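Local coordinates for protein possible hydrolase (Mycobacterium tuberculosis, PDB 6WYN) that hydrolyses carboxylic esters as a monomeric serine esterase that prefers short, straight-chain alkyl esters and probably serves in ester or lipid metabolism, at residues 84-95 / 107-118; 151-162 / 174-185. All blocks are in the same frame, centred on the assembly; numbering follows the deposited sequence.

In the fold
Both contacts belong to the alpha/beta-hydrolase core and share its central mixed sheet, in which strands 109-112, 85-88, 150-154 and 174-178 lie side by side in that order. Contact 1 joins the first two and contact 2 the last two, their centres about 12 Å apart. The seam between them is strand 85-88 against strand 150-154, where Leu88 N and Val152 O lie 2.8 Å apart. Along the chain contact 1 is complete before contact 2 begins, and each joins the two strands of a beta-alpha-beta unit. The C-terminal ends of their strands lead to the active site: contact 1 brings the glycine loop with Gly91, which influences substrate selectivity, and contact 2 brings the assigned nucleophile Ser155 and Asp179.

Contact 1. Residues 84-95 / 107-118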
loop_
_atom_site.group_PDB
_atom_site.type_symbol
_atom_site.label_atom_id
_atom_site.label_comp_id
_atom_site.label_asym_id
_atom_site.label_seq_id
_atom_site.Cartn_x
_atom_site.Cartn_y
_atom_site.Cartn_z
ATOM N N ARG A 84 -3.362 -13.623 9.118
ATOM C CA ARG A 84 -1.929 -13.992 9.230
ATOM C C ARG A 84 -1.030 -12.835 8.748
ATOM O O ARG A 84 0.089 -12.718 9.254
ATOM C CB ARG A 84 -1.594 -15.200 8.346
ATOM C CG ARG A 84 -1.906 -16.588 8.886
ATOM C CD ARG A 84 -1.167 -17.668 8.076
ATOM N NE ARG A 84 0.247 -17.778 8.443
ATOM C CZ ARG A 84 1.170 -18.528 7.830
ATOM N NH1 ARG A 84 0.859 -19.259 6.772
ATOM N NH2 ARG A 84 2.417 -18.525 8.278
ATOM N N VAL A 85 -1.482 -12.019 7.784
ATOM C CA VAL A 85 -0.634 -10.980 7.156
ATOM C C VAL A 85 -1.393 -9.669 7.141
ATOM O O VAL A 85 -2.578 -9.672 6.807
ATOM C CB VAL A 85 -0.267 -11.376 5.720
ATOM C CG1 VAL A 85 0.752 -10.420 5.139
ATOM C CG2 VAL A 85 0.235 -12.824 5.674
ATOM N N ILE A 86 -0.697 -8.610 7.448
ATOM C CA ILE A 86 -1.186 -7.227 7.252
ATOM C C ILE A 86 -0.519 -6.626 6.024
ATOM O O ILE A 86 0.706 -6.710 5.935
ATOM C CB ILE A 86 -0.888 -6.416 8.516
ATOM C CG1 ILE A 86 -1.504 -7.050 9.763
ATOM C CG2 ILE A 86 -1.358 -5.000 8.307
ATOM C CD1 ILE A 86 -0.852 -6.568 11.058
ATOM N N PHE A 87 -1.293 -5.986 5.156
ATOM C CA PHE A 87 -0.800 -5.308 3.945
ATOM C C PHE A 87 -1.105 -3.818 4.073
ATOM O O PHE A 87 -2.269 -3.490 4.415
ATOM C CB PHE A 87 -1.477 -5.894 2.710
ATOM C CG PHE A 87 -1.088 -7.300 2.358
ATOM C CD1 PHE A 87 -1.787 -8.379 2.857
ATOM C CD2 PHE A 87 -0.043 -7.535 1.470
ATOM C CE1 PHE A 87 -1.453 -9.685 2.504
ATOM C CE2 PHE A 87 0.323 -8.833 1.152
ATOM C CZ PHE A 87 -0.389 -9.899 1.646
ATOM N N LEU A 88 -0.115 -2.978 3.790
ATOM C CA LEU A 88 -0.239 -1.503 3.798
ATOM C C LEU A 88 0.141 -0.983 2.420
ATOM O O LEU A 88 1.307 -1.130 2.040
ATOM C CB LEU A 88 0.641 -0.927 4.898
ATOM C CG LEU A 88 0.425 -1.551 6.284
ATOM C CD1 LEU A 88 1.299 -0.885 7.318
ATOM C CD2 LEU A 88 -1.022 -1.361 6.748
ATOM N N HIS A 89 -0.812 -0.381 1.724
ATOM C CA HIS A 89 -0.619 0.209 0.380
ATOM C C HIS A 89 0.257 1.475 0.367
ATOM O O HIS A 89 0.682 2.014 1.425
ATOM C CB HIS A 89 -2.004 0.530 -0.184
ATOM C CG HIS A 89 -2.718 1.590 0.580
ATOM N ND1 HIS A 89 -2.441 2.936 0.393
ATOM C CD2 HIS A 89 -3.735 1.510 1.482
ATOM C CE1 HIS A 89 -3.255 3.636 1.185
ATOM N NE2 HIS A 89 -4.066 2.790 1.825
ATOM N N GLY A 90 0.491 1.985 -0.834
ATOM C CA GLY A 90 1.315 3.193 -1.024
ATOM C C GLY A 90 0.504 4.482 -1.011
ATOM O O GLY A 90 -0.762 4.472 -1.031
ATOM N N GLY A 91 1.215 5.613 -1.035
ATOM C CA GLY A 91 0.587 6.911 -1.377
ATOM C C GLY A 91 -0.291 6.825 -2.603
ATOM O O GLY A 91 0.146 6.263 -3.662
ATOM N N GLY A 92 -1.479 7.434 -2.531
ATOM C CA GLY A 92 -2.409 7.514 -3.668
ATOM C C GLY A 92 -3.083 6.193 -3.977
ATOM O O GLY A 92 -3.674 6.082 -5.069
ATOM N N GLN A 93 -2.922 5.174 -3.123
ATOM C CA GLN A 93 -3.535 3.832 -3.347
ATOM C C GLN A 93 -4.671 3.600 -2.329
ATOM O O GLN A 93 -4.978 4.502 -1.562
ATOM C CB GLN A 93 -2.464 2.748 -3.258
ATOM C CG GLN A 93 -1.372 2.883 -4.323
ATOM C CD GLN A 93 -0.476 1.670 -4.362
ATOM O OE1 GLN A 93 -0.223 1.006 -3.335
ATOM N NE2 GLN A 93 0.082 1.465 -5.544
ATOM N N ASN A 94 -5.214 2.392 -2.281
ATOM C CA ASN A 94 -6.107 1.926 -1.216
ATOM C C ASN A 94 -5.878 0.435 -1.046
ATOM O O ASN A 94 -5.084 -0.151 -1.806
ATOM C CB ASN A 94 -7.571 2.278 -1.497
ATOM C CG ASN A 94 -8.113 1.526 -2.679
ATOM O OD1 ASN A 94 -8.657 0.420 -2.509
ATOM N ND2 ASN A 94 -7.954 2.113 -3.860
ATOM N N ALA A 95 -6.553 -0.140 -0.070
ATOM C CA ALA A 95 -6.451 -1.562 0.289
ATOM C C ALA A 95 -6.639 -2.499 -0.920
ATOM O O ALA A 95 -6.101 -3.612 -0.884
ATOM C CB ALA A 95 -7.447 -1.853 1.371
ATOM N N GLU A 107 -4.131 -16.766 1.877
ATOM C CA GLU A 107 -4.018 -16.682 3.346
ATOM C C GLU A 107 -5.036 -15.689 3.934
ATOM O O GLU A 107 -5.342 -14.643 3.366
ATOM C CB GLU A 107 -2.608 -16.243 3.718
ATOM C CG GLU A 107 -1.563 -17.230 3.271
ATOM C CD GLU A 107 -1.632 -18.550 4.017
ATOM O OE1 GLU A 107 -1.705 -18.503 5.268
ATOM O OE2 GLU A 107 -1.685 -19.615 3.336
ATOM N N PRO A 108 -5.505 -15.901 5.173
ATOM C CA PRO A 108 -6.260 -14.845 5.868
ATOM C C PRO A 108 -5.403 -13.581 6.054
ATOM O O PRO A 108 -4.227 -13.644 6.454
ATOM C CB PRO A 108 -6.675 -15.478 7.200
ATOM C CG PRO A 108 -5.731 -16.672 7.367
ATOM C CD PRO A 108 -5.356 -17.135 5.969
ATOM N N ALA A 109 -5.985 -12.416 5.768
ATOM C CA ALA A 109 -5.190 -11.165 5.689
ATOM C C ALA A 109 -6.013 -9.934 6.035
ATOM O O ALA A 109 -7.201 -9.975 5.861
ATOM C CB ALA A 109 -4.637 -11.060 4.297
ATOM N N LEU A 110 -5.350 -8.839 6.406
ATOM C CA LEU A 110 -6.010 -7.536 6.634
ATOM C C LEU A 110 -5.289 -6.545 5.737
ATOM O O LEU A 110 -4.073 -6.324 5.941
ATOM C CB LEU A 110 -5.934 -7.152 8.115
ATOM C CG LEU A 110 -6.810 -5.964 8.501
ATOM C CD1 LEU A 110 -8.275 -6.348 8.475
ATOM C CD2 LEU A 110 -6.461 -5.402 9.878
ATOM N N ALA A 111 -6.008 -5.966 4.806
ATOM C CA ALA A 111 -5.492 -4.898 3.938
ATOM C C ALA A 111 -6.098 -3.575 4.414
ATOM O O ALA A 111 -7.298 -3.343 4.281
ATOM C CB ALA A 111 -5.776 -5.225 2.493
ATOM N N VAL A 112 -5.227 -2.761 4.979
ATOM C CA VAL A 112 -5.735 -1.541 5.634
ATOM C C VAL A 112 -5.738 -0.333 4.717
ATOM O O VAL A 112 -4.835 -0.226 3.916
ATOM C CB VAL A 112 -4.876 -1.237 6.871
ATOM C CG1 VAL A 112 -5.416 -0.048 7.607
ATOM C CG2 VAL A 112 -4.778 -2.433 7.801
ATOM N N ASP A 113 -6.765 0.503 4.833
ATOM C CA ASP A 113 -6.748 1.839 4.189
ATOM C C ASP A 113 -5.981 2.795 5.113
ATOM O O ASP A 113 -6.389 2.956 6.251
ATOM C CB ASP A 113 -8.143 2.383 3.903
ATOM C CG ASP A 113 -8.921 1.702 2.776
ATOM O OD1 ASP A 113 -8.269 1.231 1.812
ATOM O OD2 ASP A 113 -10.195 1.656 2.852
ATOM N N LEU A 114 -4.842 3.316 4.659
ATOM C CA LEU A 114 -4.062 4.304 5.399
ATOM C C LEU A 114 -4.946 5.540 5.595
ATOM O O LEU A 114 -5.767 5.857 4.761
ATOM C CB LEU A 114 -2.781 4.665 4.638
ATOM C CG LEU A 114 -1.715 3.572 4.511
ATOM C CD1 LEU A 114 -0.549 4.168 3.781
ATOM C CD2 LEU A 114 -1.294 2.974 5.859
ATOM N N PRO A 115 -4.739 6.317 6.677
ATOM C CA PRO A 115 -5.358 7.634 6.796
ATOM C C PRO A 115 -5.256 8.369 5.467
ATOM O O PRO A 115 -4.229 8.327 4.738
ATOM C CB PRO A 115 -4.555 8.285 7.915
ATOM C CG PRO A 115 -4.166 7.137 8.762
ATOM C CD PRO A 115 -3.887 5.980 7.817
ATOM N N GLY A 116 -6.326 9.033 5.118
ATOM C CA GLY A 116 -6.389 9.861 3.918
ATOM C C GLY A 116 -6.651 9.079 2.660
ATOM O O GLY A 116 -6.556 9.664 1.589
ATOM N N HIS A 117 -6.931 7.788 2.763
ATOM C CA HIS A 117 -7.045 6.881 1.596
ATOM C C HIS A 117 -8.207 5.892 1.790
ATOM O O HIS A 117 -8.553 5.540 2.953
ATOM C CB HIS A 117 -5.729 6.117 1.467
ATOM C CG HIS A 117 -4.533 6.963 1.197
ATOM N ND1 HIS A 117 -3.776 7.514 2.215
ATOM C CD2 HIS A 117 -3.935 7.281 0.022
ATOM C CE1 HIS A 117 -2.765 8.177 1.663
ATOM N NE2 HIS A 117 -2.862 8.065 0.317
ATOM N N GLY A 118 -8.710 5.394 0.676
ATOM C CA GLY A 118 -9.751 4.365 0.629
ATOM C C GLY A 118 -10.998 4.860 1.337
ATOM O O GLY A 118 -11.473 5.953 0.945
HETATM O O HOH W 1 -3.455 -1.758 2.277
HETATM O O HOH W 2 -7.274 5.873 -1.961
HETATM O O HOH W 3 -10.027 0.259 -0.034
#
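With chi1 at 66°, His89 carries its ring between its own backbone N and carbonyl carbon, which turns NE2 toward Leu114; His117, with CG anti to its carbonyl carbon, presents a ring face to His89 CE1. NE2 of His89 accepts from Leu114 N (3.0 Å), the donor lying 32° out of the ring plane. ND1 donates, within the plane of its own ring, to Gly90 O (2.7 Å), so both ring nitrogens are engaged and the ring's rotation is fixed. Leu114 CG covers one face as a CH-pi contact, 3.9 Å from the His89 ring centroid, while Gln93 C and Asn94 CA lie over the other. Toward His117 the His89 ring turns its edge, an offset edge-to-face pair with planes at 64°. Farther along, Asp113 OD1 takes Ala95 N (2.9 Å) nearly end-on, and its OD2 binds Arg67 and His119 N. Upstream, strands 85-88 and 109-112 pair in parallel, for example through Phe87 N to Leu110 O (2.9 Å); Ala109 CB sits at the edge of the Phe87 ring. At the N-terminal end Arg84 NH1 forms a salt bridge with Glu107 OE1 (3.1 Å), approaching from above the carboxylate plane. The whole is a beta-alpha-beta crossover through helix 99-105, and its His-Gly-Gly loop after the first strand is the region that in alpha/beta hydrolases commonly contributes to the oxyanion hole.

Contact 2. Residues 151-162 / 174-185; sequences VVGMSLGGLTAI and ELVLVDVTPSAL
Strands 151-154 and 174-178 run parallel, their axes 4.7 Å apart at closest and inclined at 15°, tied by five backbone hydrogen bonds from Val151 N to Ser155 N, the last of which reaches Val178 O (3.1 Å). This is the nucleophile elbow of an alpha/beta hydrolase, a Gly-Met-Ser-Leu-Gly turn in which Ser155 takes a positive phi of 46° between strand and helix 156-167. The helix packs back over the second strand, roughly antiparallel to it. Gly158 lets Leu177 come close, CD2 lying 3.2 Å from Gly158 O, and Ala161 CB meets Leu175 CD2 at 3.5 Å. Across the Val152-Met154 face, Val152 and Val176 lie side by side, and the Met154 side chain, its CG anti to the backbone N (chi1 -176°), crosses that of Val178 at about a right angle, CG 3.9 Å from Val178 CG1. Beyond the strands, Val180 CB packs against Ser155 CA (3.6 Å); OG of Ser155, the assigned nucleophile, bonds to His310 NE2, and His310 ND1 to Asp179 OD2, consistent with the assigned catalytic triad. Near His188, a selectivity site, helix 182-200 leans on helix 156-167: Leu159 and Leu185 cross at a slant, and Leu185 CD2 comes tightly to 3.3 Å from Leu159 CD1.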
loop_
_atom_site.group_PDB
_atom_site.type_symbol
_atom_site.label_atom_id
_atom_site.label_comp_id
_atom_site.label_asym_id
_atom_site.label_seq_id
_atom_site.Cartn_x
_atom_site.Cartn_y
_atom_site.Cartn_z
ATOM N N VAL A 151 4.058 -8.264 8.154
ATOM C CA VAL A 151 3.543 -7.007 7.573
ATOM C C VAL A 151 4.242 -6.750 6.253
ATOM O O VAL A 151 5.467 -6.692 6.224
ATOM C CB VAL A 151 3.697 -5.831 8.538
ATOM C CG1 VAL A 151 3.071 -4.563 8.001
ATOM C CG2 VAL A 151 3.102 -6.213 9.880
ATOM N N VAL A 152 3.443 -6.586 5.218
ATOM C CA VAL A 152 3.882 -6.202 3.871
ATOM C C VAL A 152 3.419 -4.782 3.653
ATOM O O VAL A 152 2.205 -4.571 3.721
ATOM C CB VAL A 152 3.276 -7.136 2.833
ATOM C CG1 VAL A 152 3.711 -6.762 1.430
ATOM C CG2 VAL A 152 3.579 -8.578 3.179
ATOM N N GLY A 153 4.351 -3.890 3.327
ATOM C CA GLY A 153 4.040 -2.488 3.073
ATOM C C GLY A 153 4.693 -2.005 1.816
ATOM O O GLY A 153 5.944 -2.159 1.680
ATOM N N MET A 154 3.936 -1.326 0.976
ATOM C CA MET A 154 4.513 -0.703 -0.241
ATOM C C MET A 154 4.698 0.815 -0.033
ATOM O O MET A 154 3.757 1.510 0.429
ATOM C CB MET A 154 3.606 -0.969 -1.439
ATOM C CG MET A 154 4.178 -0.455 -2.720
ATOM S SD MET A 154 3.188 0.948 -3.234
ATOM C CE MET A 154 4.037 1.482 -4.719
ATOM N N SER A 155 5.848 1.353 -0.427
ATOM C CA SER A 155 6.129 2.829 -0.376
ATOM C C SER A 155 5.701 3.459 0.990
ATOM O O SER A 155 6.249 3.075 2.009
ATOM C CB SER A 155 5.561 3.524 -1.576
ATOM O OG SER A 155 6.311 4.720 -1.829
ATOM N N LEU A 156 4.806 4.432 1.056
ATOM C CA LEU A 156 4.357 5.008 2.358
ATOM C C LEU A 156 3.957 3.906 3.352
ATOM O O LEU A 156 4.302 3.987 4.530
ATOM C CB LEU A 156 3.167 5.915 2.057
ATOM C CG LEU A 156 2.549 6.652 3.244
ATOM C CD1 LEU A 156 3.590 7.512 3.989
ATOM C CD2 LEU A 156 1.413 7.530 2.733
ATOM N N GLY A 157 3.252 2.884 2.873
ATOM C CA GLY A 157 2.902 1.703 3.659
ATOM C C GLY A 157 4.080 0.990 4.254
ATOM O O GLY A 157 3.957 0.514 5.393
ATOM N N GLY A 158 5.175 0.813 3.494
ATOM C CA GLY A 158 6.390 0.155 4.011
ATOM C C GLY A 158 7.046 0.938 5.155
ATOM O O GLY A 158 7.497 0.297 6.141
ATOM N N LEU A 159 7.098 2.261 5.052
ATOM C CA LEU A 159 7.681 3.116 6.133
ATOM C C LEU A 159 6.712 3.108 7.336
ATOM O O LEU A 159 7.181 2.994 8.480
ATOM C CB LEU A 159 7.938 4.521 5.585
ATOM C CG LEU A 159 8.828 4.585 4.341
ATOM C CD1 LEU A 159 9.311 5.990 4.104
ATOM C CD2 LEU A 159 10.015 3.649 4.472
ATOM N N THR A 160 5.405 3.046 7.080
ATOM C CA THR A 160 4.398 2.894 8.169
ATOM C C THR A 160 4.705 1.601 8.920
ATOM O O THR A 160 4.724 1.612 10.147
ATOM C CB THR A 160 2.964 3.000 7.636
ATOM O OG1 THR A 160 2.898 4.273 7.002
ATOM C CG2 THR A 160 1.927 2.910 8.729
ATOM N N ALA A 161 5.019 0.532 8.191
ATOM C CA ALA A 161 5.324 -0.778 8.781
ATOM C C ALA A 161 6.572 -0.685 9.645
ATOM O O ALA A 161 6.593 -1.313 10.700
ATOM C CB ALA A 161 5.491 -1.833 7.728
ATOM N N ILE A 162 7.590 0.017 9.188
ATOM C CA ILE A 162 8.819 0.178 9.988
ATOM C C ILE A 162 8.435 0.813 11.331
ATOM O O ILE A 162 8.841 0.281 12.346
ATOM C CB ILE A 162 9.868 1.010 9.237
ATOM C CG1 ILE A 162 10.483 0.196 8.103
ATOM C CG2 ILE A 162 10.928 1.495 10.230
ATOM C CD1 ILE A 162 11.284 1.010 7.128
ATOM N N GLU A 174 7.932 -9.921 11.245
ATOM C CA GLU A 174 8.661 -9.933 9.953
ATOM C C GLU A 174 8.113 -8.820 9.049
ATOM O O GLU A 174 6.884 -8.655 9.028
ATOM C CB GLU A 174 8.451 -11.360 9.460
ATOM C CG GLU A 174 9.153 -11.702 8.207
ATOM C CD GLU A 174 10.475 -12.420 8.402
ATOM O OE1 GLU A 174 10.657 -13.144 9.424
ATOM O OE2 GLU A 174 11.301 -12.260 7.505
ATOM N N LEU A 175 8.986 -8.037 8.413
ATOM C CA LEU A 175 8.599 -6.943 7.490
ATOM C C LEU A 175 8.965 -7.331 6.058
ATOM O O LEU A 175 10.109 -7.779 5.801
ATOM C CB LEU A 175 9.318 -5.644 7.821
ATOM C CG LEU A 175 8.922 -4.974 9.129
ATOM C CD1 LEU A 175 9.977 -3.982 9.586
ATOM C CD2 LEU A 175 7.591 -4.278 8.975
ATOM N N VAL A 176 8.062 -7.046 5.133
ATOM C CA VAL A 176 8.368 -7.054 3.686
ATOM C C VAL A 176 8.085 -5.648 3.189
ATOM O O VAL A 176 6.918 -5.208 3.275
ATOM C CB VAL A 176 7.571 -8.125 2.932
ATOM C CG1 VAL A 176 7.925 -8.105 1.470
ATOM C CG2 VAL A 176 7.768 -9.524 3.526
ATOM N N LEU A 177 9.133 -4.968 2.721
ATOM C CA LEU A 177 9.080 -3.611 2.150
ATOM C C LEU A 177 8.954 -3.751 0.644
ATOM O O LEU A 177 9.874 -4.395 0.007
ATOM C CB LEU A 177 10.354 -2.836 2.507
ATOM C CG LEU A 177 10.591 -2.550 3.984
ATOM C CD1 LEU A 177 11.856 -1.734 4.140
ATOM C CD2 LEU A 177 9.434 -1.779 4.615
ATOM N N VAL A 178 7.954 -3.117 0.043
ATOM C CA VAL A 178 7.844 -3.137 -1.440
ATOM C C VAL A 178 8.324 -1.805 -1.991
ATOM O O VAL A 178 7.627 -0.784 -1.831
ATOM C CB VAL A 178 6.445 -3.551 -1.895
ATOM C CG1 VAL A 178 6.302 -3.601 -3.397
ATOM C CG2 VAL A 178 6.095 -4.895 -1.298
ATOM N N ASP A 179 9.468 -1.869 -2.707
ATOM C CA ASP A 179 10.103 -0.773 -3.463
ATOM C C ASP A 179 10.217 0.510 -2.633
ATOM O O ASP A 179 9.971 1.573 -3.179
ATOM C CB ASP A 179 9.364 -0.541 -4.782
ATOM C CG ASP A 179 10.279 -0.060 -5.908
ATOM O OD1 ASP A 179 11.290 -0.720 -6.139
ATOM O OD2 ASP A 179 9.987 1.010 -6.533
ATOM N N VAL A 180 10.698 0.431 -1.409
ATOM C CA VAL A 180 10.963 1.648 -0.612
ATOM C C VAL A 180 12.031 1.402 0.456
ATOM O O VAL A 180 12.135 0.301 0.981
ATOM C CB VAL A 180 9.642 2.140 0.022
ATOM C CG1 VAL A 180 9.225 1.214 1.158
ATOM C CG2 VAL A 180 9.751 3.589 0.482
ATOM N N THR A 181 12.738 2.474 0.811
ATOM C CA THR A 181 13.528 2.605 2.066
ATOM C C THR A 181 13.251 4.015 2.607
ATOM O O THR A 181 12.754 4.865 1.877
ATOM C CB THR A 181 15.035 2.396 1.824
ATOM O OG1 THR A 181 15.518 3.617 1.253
ATOM C CG2 THR A 181 15.358 1.241 0.892
ATOM N N PRO A 182 13.619 4.347 3.860
ATOM C CA PRO A 182 13.458 5.722 4.343
ATOM C C PRO A 182 14.090 6.739 3.393
ATOM O O PRO A 182 13.426 7.694 2.988
ATOM C CB PRO A 182 14.159 5.673 5.680
ATOM C CG PRO A 182 13.890 4.264 6.125
ATOM C CD PRO A 182 14.164 3.438 4.884
ATOM N N SER A 183 15.337 6.488 2.965
ATOM C CA SER A 183 16.063 7.421 2.060
ATOM C C SER A 183 15.305 7.591 0.740
ATOM O O SER A 183 15.231 8.717 0.215
ATOM C CB SER A 183 17.492 6.974 1.847
ATOM O OG SER A 183 18.154 6.860 3.098
ATOM N N ALA A 184 14.770 6.504 0.176
ATOM C CA ALA A 184 14.138 6.550 -1.159
ATOM C C ALA A 184 12.877 7.411 -1.105
ATOM O O ALA A 184 12.643 8.242 -2.012
ATOM C CB ALA A 184 13.848 5.137 -1.619
ATOM N N LEU A 185 12.042 7.234 -0.096
ATOM C CA LEU A 185 10.809 8.061 -0.033
ATOM C C LEU A 185 11.191 9.515 0.298
ATOM O O LEU A 185 10.564 10.396 -0.233
ATOM C CB LEU A 185 9.820 7.488 0.997
ATOM C CG LEU A 185 8.405 8.081 0.911
ATOM C CD1 LEU A 185 7.915 8.195 -0.510
ATOM C CD2 LEU A 185 7.407 7.232 1.698
#